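PDB 2ESS: acyl-ACP thioesterase from Bacteroides thetaiotaomicron, which probably hydrolyses the thioester of fatty acyl-ACP, freeing the fatty acid from its carrier protein, and binds calcium. Local coordinates for residues 19-22 and 23-27; 40-43 and 44-48; 48-51 and 52-56; 178-181 and 182-185. All blocks are in the same frame, centred on the assembly; numbering follows the deposited sequence. Where two conformers were deposited one is given.

Contact 1: 19-22 and 23-27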
loop_
_atom_site.group_PDB
_atom_site.type_symbol
_atom_site.label_atom_id
_atom_site.label_comp_id
_atom_site.label_asym_id
_atom_site.label_seq_id
_atom_site.Cartn_x
_atom_site.Cartn_y
_atom_site.Cartn_z
ATOM N N HIS A 19 5.208 2.113 4.212
ATOM C CA HIS A 19 5.556 0.898 3.514
ATOM C C HIS A 19 6.616 0.070 4.248
ATOM O O HIS A 19 7.143 -0.868 3.664
ATOM C CB HIS A 19 6.097 1.262 2.138
ATOM C CG HIS A 19 5.039 1.746 1.196
ATOM N ND1 HIS A 19 5.334 2.318 -0.023
ATOM C CD2 HIS A 19 3.683 1.728 1.292
ATOM C CE1 HIS A 19 4.203 2.629 -0.636
ATOM N NE2 HIS A 19 3.190 2.279 0.140
ATOM N N VAL A 20 6.922 0.424 5.493
ATOM C CA VAL A 20 7.858 -0.347 6.304
ATOM C C VAL A 20 7.205 -0.894 7.548
ATOM O O VAL A 20 6.161 -0.414 7.960
ATOM C CB VAL A 20 9.116 0.471 6.691
ATOM C CG1 VAL A 20 9.850 0.939 5.424
ATOM C CG2 VAL A 20 8.760 1.598 7.727
ATOM N N ASP A 21 7.832 -1.907 8.157
ATOM C CA ASP A 21 7.325 -2.537 9.374
ATOM C C ASP A 21 7.879 -1.898 10.634
ATOM O O ASP A 21 8.553 -0.859 10.570
ATOM C CB ASP A 21 7.574 -4.057 9.358
ATOM C CG ASP A 21 9.087 -4.448 9.353
ATOM O OD1 ASP A 21 9.960 -3.636 9.747
ATOM O OD2 ASP A 21 9.367 -5.604 8.935
ATOM N N PHE A 22 7.578 -2.510 11.785
ATOM C CA PHE A 22 7.979 -1.940 13.051
ATOM C C PHE A 22 9.493 -1.913 13.267
ATOM O O PHE A 22 9.952 -1.177 14.138
ATOM C CB PHE A 22 7.280 -2.600 14.240
ATOM C CG PHE A 22 7.729 -3.996 14.507
ATOM C CD1 PHE A 22 8.807 -4.248 15.350
ATOM C CD2 PHE A 22 7.092 -5.068 13.896
ATOM C CE1 PHE A 22 9.227 -5.541 15.604
ATOM C CE2 PHE A 22 7.500 -6.375 14.165
ATOM C CZ PHE A 22 8.571 -6.614 15.008
ATOM N N ASN A 23 10.245 -2.670 12.466
ATOM C CA ASN A 23 11.730 -2.557 12.473
ATOM C C ASN A 23 12.259 -1.570 11.405
ATOM O O ASN A 23 13.469 -1.437 11.227
ATOM C CB ASN A 23 12.403 -3.900 12.253
ATOM C CG ASN A 23 12.163 -4.903 13.388
ATOM O OD1 ASN A 23 12.248 -4.588 14.570
ATOM N ND2 ASN A 23 11.847 -6.142 12.990
ATOM N N GLY A 24 11.357 -0.858 10.742
ATOM C CA GLY A 24 11.722 0.141 9.718
ATOM C C GLY A 24 12.130 -0.434 8.371
ATOM O O GLY A 24 12.720 0.254 7.574
ATOM N N ARG A 25 11.840 -1.706 8.127
ATOM C CA ARG A 25 12.235 -2.384 6.888
ATOM C C ARG A 25 11.036 -2.549 6.013
ATOM O O ARG A 25 9.946 -2.811 6.508
ATOM C CB ARG A 25 12.753 -3.795 7.189
ATOM C CG ARG A 25 13.933 -3.841 8.123
ATOM C CD ARG A 25 15.160 -3.480 7.374
ATOM N NE ARG A 25 16.261 -3.141 8.257
ATOM C CZ ARG A 25 17.484 -2.849 7.838
ATOM N NH1 ARG A 25 17.773 -2.904 6.552
ATOM N NH2 ARG A 25 18.433 -2.517 8.721
ATOM N N LEU A 26 11.267 -2.417 4.716
ATOM C CA LEU A 26 10.255 -2.546 3.669
ATOM C C LEU A 26 9.488 -3.849 3.874
ATOM O O LEU A 26 10.079 -4.901 4.196
ATOM C CB LEU A 26 10.944 -2.551 2.303
ATOM C CG LEU A 26 10.123 -2.234 1.031
ATOM C CD1 LEU A 26 9.804 -0.746 1.017
ATOM C CD2 LEU A 26 10.915 -2.630 -0.244
ATOM N N THR A 27 8.172 -3.796 3.729
ATOM C CA THR A 27 7.394 -4.978 3.995
ATOM C C THR A 27 7.463 -5.868 2.731
ATOM O O THR A 27 7.664 -5.373 1.614
ATOM C CB THR A 27 5.915 -4.660 4.345
ATOM O OG1 THR A 27 5.279 -4.063 3.210
ATOM C CG2 THR A 27 5.804 -3.702 5.576
HETATM O O HOH W 1 10.126 -6.411 6.384
HETATM O O HOH W 2 11.628 -6.664 10.139
HETATM O O HOH W 3 12.082 -2.380 16.346
#

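Contact 2: 40-43 and 44-48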
loop_
_atom_site.group_PDB
_atom_site.type_symbol
_atom_site.label_atom_id
_atom_site.label_comp_id
_atom_site.label_asym_id
_atom_site.label_seq_id
_atom_site.Cartn_x
_atom_site.Cartn_y
_atom_site.Cartn_z
ATOM N N GLY A 40 5.436 -5.241 -15.182
ATOM C CA GLY A 40 4.528 -4.511 -16.008
ATOM C C GLY A 40 5.157 -3.352 -16.753
ATOM O O GLY A 40 4.891 -3.219 -17.919
ATOM N N PHE A 41 5.999 -2.537 -16.104
ATOM C CA PHE A 41 6.671 -1.431 -16.804
ATOM C C PHE A 41 7.538 -1.988 -17.952
ATOM O O PHE A 41 7.594 -1.436 -19.067
ATOM C CB PHE A 41 7.626 -0.603 -15.919
ATOM C CG PHE A 41 7.012 -0.026 -14.639
ATOM C CD1 PHE A 41 5.711 0.468 -14.601
ATOM C CD2 PHE A 41 7.802 0.067 -13.468
ATOM C CE1 PHE A 41 5.178 1.008 -13.389
ATOM C CE2 PHE A 41 7.290 0.598 -12.266
ATOM C CZ PHE A 41 5.975 1.070 -12.225
ATOM N N HIS A 42 8.232 -3.057 -17.638
ATOM C CA HIS A 42 9.250 -3.631 -18.518
ATOM C C HIS A 42 8.549 -4.226 -19.746
ATOM O O HIS A 42 8.908 -3.891 -20.862
ATOM C CB HIS A 42 10.082 -4.663 -17.756
ATOM C CG HIS A 42 11.174 -5.288 -18.559
ATOM N ND1 HIS A 42 10.979 -6.406 -19.337
ATOM C CD2 HIS A 42 12.485 -4.953 -18.698
ATOM C CE1 HIS A 42 12.121 -6.721 -19.939
ATOM N NE2 HIS A 42 13.050 -5.856 -19.566
ATOM N N ALA A 43 7.519 -5.033 -19.519
ATOM C CA ALA A 43 6.733 -5.647 -20.587
ATOM C C ALA A 43 6.032 -4.593 -21.442
ATOM O O ALA A 43 6.058 -4.690 -22.653
ATOM C CB ALA A 43 5.668 -6.643 -20.038
ATOM N N SER A 44 5.410 -3.603 -20.806
ATOM C CA SER A 44 4.600 -2.640 -21.545
ATOM C C SER A 44 5.467 -1.758 -22.410
ATOM O O SER A 44 5.143 -1.512 -23.567
ATOM C CB SER A 44 3.712 -1.796 -20.621
ATOM O OG SER A 44 4.465 -1.220 -19.584
ATOM N N ASP A 45 6.586 -1.331 -21.873
ATOM C CA ASP A 45 7.487 -0.519 -22.645
ATOM C C ASP A 45 8.006 -1.255 -23.863
ATOM O O ASP A 45 8.445 -0.619 -24.789
ATOM C CB ASP A 45 8.664 -0.041 -21.791
ATOM C CG ASP A 45 8.255 1.038 -20.759
ATOM O OD1 ASP A 45 7.110 1.572 -20.820
ATOM O OD2 ASP A 45 9.081 1.331 -19.867
ATOM N N ARG A 46 8.017 -2.579 -23.843
ATOM C CA ARG A 46 8.599 -3.335 -24.944
ATOM C C ARG A 46 7.549 -4.049 -25.754
ATOM O O ARG A 46 7.879 -4.822 -26.639
ATOM C CB ARG A 46 9.601 -4.343 -24.384
ATOM C CG ARG A 46 10.853 -3.686 -23.877
ATOM C CD ARG A 46 11.509 -4.529 -22.852
ATOM N NE ARG A 46 12.684 -3.882 -22.293
ATOM C CZ ARG A 46 12.662 -2.885 -21.410
ATOM N NH1 ARG A 46 11.527 -2.391 -20.924
ATOM N NH2 ARG A 46 13.802 -2.386 -20.984
ATOM N N GLY A 47 6.283 -3.808 -25.445
ATOM C CA GLY A 47 5.171 -4.301 -26.291
ATOM C C GLY A 47 4.828 -5.762 -26.115
ATOM O O GLY A 47 4.367 -6.402 -27.054
ATOM N N PHE A 48 5.013 -6.312 -24.917
ATOM C CA PHE A 48 4.564 -7.669 -24.653
ATOM C C PHE A 48 3.816 -7.808 -23.332
ATOM O O PHE A 48 3.697 -8.905 -22.782
ATOM C CB PHE A 48 5.693 -8.709 -24.771
ATOM C CG PHE A 48 6.863 -8.520 -23.853
ATOM C CD1 PHE A 48 6.834 -9.001 -22.538
ATOM C CD2 PHE A 48 8.037 -7.931 -24.331
ATOM C CE1 PHE A 48 7.936 -8.879 -21.731
ATOM C CE2 PHE A 48 9.167 -7.784 -23.516
ATOM C CZ PHE A 48 9.114 -8.263 -22.214
#

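Contact 3: 48-51 and 52-56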
loop_
_atom_site.group_PDB
_atom_site.type_symbol
_atom_site.label_atom_id
_atom_site.label_comp_id
_atom_site.label_asym_id
_atom_site.label_seq_id
_atom_site.Cartn_x
_atom_site.Cartn_y
_atom_site.Cartn_z
ATOM N N PHE A 48 5.013 -6.312 -24.917
ATOM C CA PHE A 48 4.564 -7.669 -24.653
ATOM C C PHE A 48 3.816 -7.808 -23.332
ATOM O O PHE A 48 3.697 -8.905 -22.782
ATOM C CB PHE A 48 5.693 -8.709 -24.771
ATOM C CG PHE A 48 6.863 -8.520 -23.853
ATOM C CD1 PHE A 48 6.834 -9.001 -22.538
ATOM C CD2 PHE A 48 8.037 -7.931 -24.331
ATOM C CE1 PHE A 48 7.936 -8.879 -21.731
ATOM C CE2 PHE A 48 9.167 -7.784 -23.516
ATOM C CZ PHE A 48 9.114 -8.263 -22.214
ATOM N N GLY A 49 3.295 -6.689 -22.864
ATOM C CA GLY A 49 2.489 -6.626 -21.683
ATOM C C GLY A 49 1.025 -6.984 -21.896
ATOM O O GLY A 49 0.596 -7.402 -22.976
ATOM N N ILE A 50 0.252 -6.844 -20.823
ATOM C CA ILE A 50 -1.149 -7.210 -20.840
ATOM C C ILE A 50 -1.923 -6.498 -21.974
ATOM O O ILE A 50 -2.676 -7.129 -22.705
ATOM C CB ILE A 50 -1.794 -6.943 -19.448
ATOM C CG1 ILE A 50 -1.233 -7.965 -18.440
ATOM C CG2 ILE A 50 -3.362 -7.058 -19.540
ATOM C CD1 ILE A 50 -1.769 -7.890 -17.025
ATOM N N ALA A 51 -1.711 -5.197 -22.126
ATOM C CA ALA A 51 -2.407 -4.396 -23.150
ATOM C C ALA A 51 -2.279 -5.006 -24.558
ATOM O O ALA A 51 -3.269 -5.149 -25.262
ATOM C CB ALA A 51 -1.888 -2.934 -23.139
ATOM N N THR A 52 -1.049 -5.346 -24.949
ATOM C CA THR A 52 -0.769 -5.927 -26.252
ATOM C C THR A 52 -1.413 -7.286 -26.354
ATOM O O THR A 52 -2.133 -7.562 -27.300
ATOM C CB THR A 52 0.742 -6.094 -26.464
ATOM O OG1 THR A 52 1.366 -4.801 -26.429
ATOM C CG2 THR A 52 1.053 -6.799 -27.801
ATOM N N LEU A 53 -1.175 -8.141 -25.367
ATOM C CA LEU A 53 -1.801 -9.484 -25.367
ATOM C C LEU A 53 -3.336 -9.421 -25.516
ATOM O O LEU A 53 -3.934 -10.230 -26.254
ATOM C CB LEU A 53 -1.406 -10.266 -24.114
ATOM C CG LEU A 53 -0.229 -11.220 -24.264
ATOM C CD1 LEU A 53 1.040 -10.430 -24.492
ATOM C CD2 LEU A 53 -0.111 -12.172 -23.052
ATOM N N ASN A 54 -3.957 -8.493 -24.799
ATOM C CA ASN A 54 -5.429 -8.367 -24.759
ATOM C C ASN A 54 -6.026 -8.062 -26.136
ATOM O O ASN A 54 -7.125 -8.527 -26.474
ATOM C CB ASN A 54 -5.876 -7.265 -23.766
ATOM C CG ASN A 54 -5.775 -7.638 -22.283
ATOM O OD1 ASN A 54 -6.040 -6.778 -21.454
ATOM N ND2 ASN A 54 -5.388 -8.866 -21.938
ATOM N N GLU A 55 -5.286 -7.324 -26.963
ATOM C CA GLU A 55 -5.735 -7.042 -28.318
ATOM C C GLU A 55 -5.911 -8.296 -29.152
ATOM O O GLU A 55 -6.682 -8.288 -30.094
ATOM C CB GLU A 55 -4.776 -6.096 -29.053
ATOM C CG GLU A 55 -4.638 -4.734 -28.404
ATOM C CD GLU A 55 -3.900 -3.726 -29.335
ATOM O OE1 GLU A 55 -4.292 -3.621 -30.533
ATOM O OE2 GLU A 55 -2.955 -3.059 -28.850
ATOM N N ASP A 56 -5.196 -9.365 -28.805
ATOM C CA ASP A 56 -5.370 -10.662 -29.503
ATOM C C ASP A 56 -6.062 -11.738 -28.691
ATOM O O ASP A 56 -6.068 -12.894 -29.087
ATOM C CB ASP A 56 -4.023 -11.173 -29.945
ATOM C CG ASP A 56 -3.511 -10.420 -31.135
ATOM O OD1 ASP A 56 -4.223 -10.381 -32.163
ATOM O OD2 ASP A 56 -2.396 -9.879 -31.037
#

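Contact 4: 178-181 and 182-185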
loop_
_atom_site.group_PDB
_atom_site.type_symbol
_atom_site.label_atom_id
_atom_site.label_comp_id
_atom_site.label_asym_id
_atom_site.label_seq_id
_atom_site.Cartn_x
_atom_site.Cartn_y
_atom_site.Cartn_z
ATOM N N SER A 178 -3.175 -10.047 -5.493
ATOM C CA SER A 178 -1.972 -10.810 -5.204
ATOM C C SER A 178 -1.236 -10.398 -3.937
ATOM O O SER A 178 -0.744 -11.251 -3.168
ATOM C CB SER A 178 -0.993 -10.618 -6.364
ATOM O OG SER A 178 -1.561 -11.050 -7.561
ATOM N N ILE A 179 -1.160 -9.081 -3.730
ATOM C CA ILE A 179 -0.428 -8.494 -2.620
ATOM C C ILE A 179 -1.183 -8.610 -1.308
ATOM O O ILE A 179 -0.579 -8.760 -0.254
ATOM C CB ILE A 179 -0.110 -7.001 -2.918
ATOM C CG1 ILE A 179 0.702 -6.897 -4.197
ATOM C CG2 ILE A 179 0.680 -6.369 -1.804
ATOM C CD1 ILE A 179 1.859 -7.848 -4.251
ATOM N N ARG A 180 -2.505 -8.524 -1.361
ATOM C CA ARG A 180 -3.302 -8.640 -0.169
ATOM C C ARG A 180 -3.186 -10.030 0.420
ATOM O O ARG A 180 -3.166 -10.163 1.631
ATOM C CB ARG A 180 -4.762 -8.301 -0.458
ATOM C CG ARG A 180 -4.957 -6.815 -0.751
ATOM C CD ARG A 180 -4.880 -6.023 0.523
ATOM N NE ARG A 180 -4.659 -4.610 0.262
ATOM C CZ ARG A 180 -4.652 -3.678 1.220
ATOM N NH1 ARG A 180 -4.878 -4.013 2.489
ATOM N NH2 ARG A 180 -4.439 -2.405 0.909
ATOM N N TYR A 181 -3.056 -11.064 -0.414
ATOM C CA TYR A 181 -2.797 -12.395 0.136
ATOM C C TYR A 181 -1.493 -12.464 0.932
ATOM O O TYR A 181 -1.442 -13.135 1.953
ATOM C CB TYR A 181 -2.736 -13.440 -0.946
ATOM C CG TYR A 181 -4.032 -13.832 -1.599
ATOM C CD1 TYR A 181 -5.049 -14.502 -0.890
ATOM C CD2 TYR A 181 -4.232 -13.592 -2.950
ATOM C CE1 TYR A 181 -6.236 -14.913 -1.529
ATOM C CE2 TYR A 181 -5.408 -14.001 -3.590
ATOM C CZ TYR A 181 -6.399 -14.668 -2.883
ATOM O OH TYR A 181 -7.524 -15.057 -3.596
ATOM N N ILE A 182 -0.439 -11.833 0.414
ATOM C CA ILE A 182 0.851 -11.747 1.112
ATOM C C ILE A 182 0.705 -11.116 2.495
ATOM O O ILE A 182 1.151 -11.698 3.500
ATOM C CB ILE A 182 1.895 -10.969 0.283
ATOM C CG1 ILE A 182 2.170 -11.720 -1.033
ATOM C CG2 ILE A 182 3.196 -10.791 1.075
ATOM C CD1 ILE A 182 3.194 -11.010 -1.974
ATOM N N GLU A 183 0.082 -9.941 2.557
ATOM C CA GLU A 183 -0.179 -9.275 3.836
ATOM C C GLU A 183 -0.932 -10.153 4.828
ATOM O O GLU A 183 -0.561 -10.233 5.995
ATOM C CB GLU A 183 -0.996 -8.003 3.644
ATOM C CG GLU A 183 -0.233 -6.844 2.967
ATOM C CD GLU A 183 -1.085 -5.542 2.834
ATOM O OE1 GLU A 183 -2.147 -5.449 3.529
ATOM O OE2 GLU A 183 -0.678 -4.634 2.046
ATOM N N HIS A 184 -2.011 -10.797 4.379
ATOM C CA HIS A 184 -2.781 -11.633 5.314
ATOM C C HIS A 184 -1.977 -12.853 5.822
ATOM O O HIS A 184 -2.091 -13.229 6.960
ATOM C CB HIS A 184 -4.116 -12.052 4.695
ATOM C CG HIS A 184 -5.024 -10.893 4.405
ATOM N ND1 HIS A 184 -5.373 -9.963 5.363
ATOM C CD2 HIS A 184 -5.635 -10.502 3.261
ATOM C CE1 HIS A 184 -6.158 -9.047 4.816
ATOM N NE2 HIS A 184 -6.336 -9.357 3.544
ATOM N N ILE A 185 -1.159 -13.456 4.968
ATOM C CA ILE A 185 -0.364 -14.610 5.363
ATOM C C ILE A 185 0.669 -14.198 6.411
ATOM O O ILE A 185 0.832 -14.863 7.459
ATOM C CB ILE A 185 0.296 -15.279 4.111
ATOM C CG1 ILE A 185 -0.782 -15.967 3.264
ATOM C CG2 ILE A 185 1.361 -16.306 4.512
ATOM C CD1 ILE A 185 -0.335 -16.272 1.893
#

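Contact 1: 19-22 and 23-27
Asp21 has CG wedged between its own backbone N and carbonyl carbon (chi1 64°), which lays the carboxylate over the chain at Asn23 and Arg25. The same kind of torsion at Phe22 (chi1 70°) sets its ring beside the Asn23 side chain. The motif is an Asx turn combined with a type I beta turn from Asp21 to Gly24, in the loop that leads into helix 28-45 of the N-terminal hot-dog domain. Asp21 OD1 accepts from Asn23 N at 2.9 Å and from Arg25 N at 3.1 Å. The two donors come from opposite faces of the carboxylate plane, which would restrict its rotation. The turn closes with Gly24 N to Asp21 O, 2.8 Å. Behind it, Asp21 N bonds Arg25 O at 2.8 Å and Thr27 N bonds His19 O at 3.1 Å. Asp21 OD2 bonds Tyr167 OH of the second subunit, so the turn is part of the dimer interface. It also accepts from two waters, one linked to Leu26 O and one to Asn23 ND2. Met72 O holds the Arg25 guanidinium, and Tyr194 O takes Asn23 ND2. Ring and amide planes of Phe22 and Asn23 stand 53° apart, with Asn23 OD1 3.3 Å from Phe22 CE1.

Contact 2: 40-43 and 44-48
Arg46 folds its side chain back over His42, one turn earlier, where helix 28-45 ends. Its CB passes 3.6 Å from His42 O, and CG stays as near to that oxygen. CD moves over the imidazole, 3.9 Å from the ring centroid of His42 and close to its normal. NE stands above the rim of the same face. The guanidinium then lies flat on the ring, planes 13° apart and centres 3.7 Å apart. At the tip, Arg46 NH1 bonds His42 O at 3.0 Å, in the carbonyl plane and on a lone pair. His42 keeps CG anti to its backbone N (chi1 -179°), which presents the ring to this stack. A Schellman motif closes the helix, with Gly47 at positive phi. Phe48 N bonds Ala43 O at 3.0 Å, and Gly47 N bonds Ser44 O at 3.2 Å. The Phe48 ring comes back so that Ala43 CA sits over one face, and Ala43 CB is 3.6 Å from Phe48 CE1. His42 NE2 also bonds Lys7 O, while ND1 bonds Arg95 NH2. These partners are consistent with a neutral imidazole protonated on NE2, which would stack with the arginine without direct charge repulsion.

Contact 3: 48-51 and 52-56
Ile50 and Asn54 lie side by side on the short helix 50-55, pointing the same way. Ile50 CG2 meets the amide of Asn54, 3.3 Å from OD1. The Asn54 amide carbon CG also sits over the backbone, 3.2 Å from Ile50 O. That oxygen takes the Asn54 backbone N at 2.8 Å, so one residue meets Ile50 with both its backbone and its side chain. One residue earlier, Leu53 N bonds Gly49 O at 3.1 Å, nearly straight at 176°. Gly49 is the N-cap, and this is the first turn of the helix. The Leu53 side chain leans back over the same end: CD1 is 3.4 Å from Gly49 O and 3.5 Å from Phe48 O. Its chi1 of -96° is away from a staggered value, which suggests some strain. The third helical bond, Glu55 N to Ala51 O, is weak at 3.4 Å, as the helix nears its end.

In the second shell, Asn54 ND2 bonds Tyr58 O, which turns the amide toward the chain that follows and fixes its rotation. Thr52 OG1 reaches back to Gly47 O in a weak bond.

Further out, Trp60 of strand 58-69 bonds Phe48 O through NE1, and Ile50 and Leu53 pack on its side chain. Phe48 is the residue through which the long helix 28-45 passes into this one. The short helix thus bridges the end of the long helix and the start of the next strand in the N-terminal hot-dog domain.

Contact 4: 178-181 and 182-185
The backbone runs as alpha-helix, with Glu183 N bonding Ile179 O at 3.1 Å, His184 N bonding Arg180 O at 3.0 Å and Ile185 N bonding Tyr181 O at 3.0 Å. This is helix 178-186 of the C-terminal hot-dog domain, where Ile182 packs on Phe202, Met204 and Tyr206 of strand 199-206 in the antiparallel sheet. Arg180 and Glu183 run side by side, pointing the same way, at the second subunit. The Arg180 chain bends at chi2 (-75°), which sets one guanidinium face under the Glu183 carboxylate. NH1 is 3.3 Å from Glu183 OE1, a salt bridge in which the oxygen lies well out of the guanidinium plane. It is a pairing of charges, with no N-H aimed at it. The planes are 56° apart. Both groups also form salt bridges with Glu183 and Arg180 of the second subunit, so four charges meet across the dimer interface. His184 NE2 bonds Asp169 OD1, and the Tyr181 hydroxyl bonds Ser210 OG. Ile182 CD1 touches Ile179 CD1 at 4.1 Å, and the side chain of Ser178 is about 5 Å from a bound calcium ion. One turn on, His184 CD2 lies 3.0 Å from Arg180 O.

How the contacts relate
The contacts follow one another along the chain. Contacts 1, 2 and 3 belong to the N-terminal hot-dog domain, contact 4 to the C-terminal one. Contact 1 leads into helix 28-45, and contact 2 ends that helix, with centres about 29 Å apart. Contact 3 starts at once, shares Phe48 with contact 2, and has its centre about 10 Å away. Contacts 1 and 3 lie on opposite sides of the chain's centre, their centres about 35 Å apart. Contact 4 has its centre about 15 Å from contact 1. Contacts 2 and 3 therefore shape the far end of the long helix. Contacts 1 and 4, one in each domain, both face the second subunit, so both domains contribute to the dimer interface.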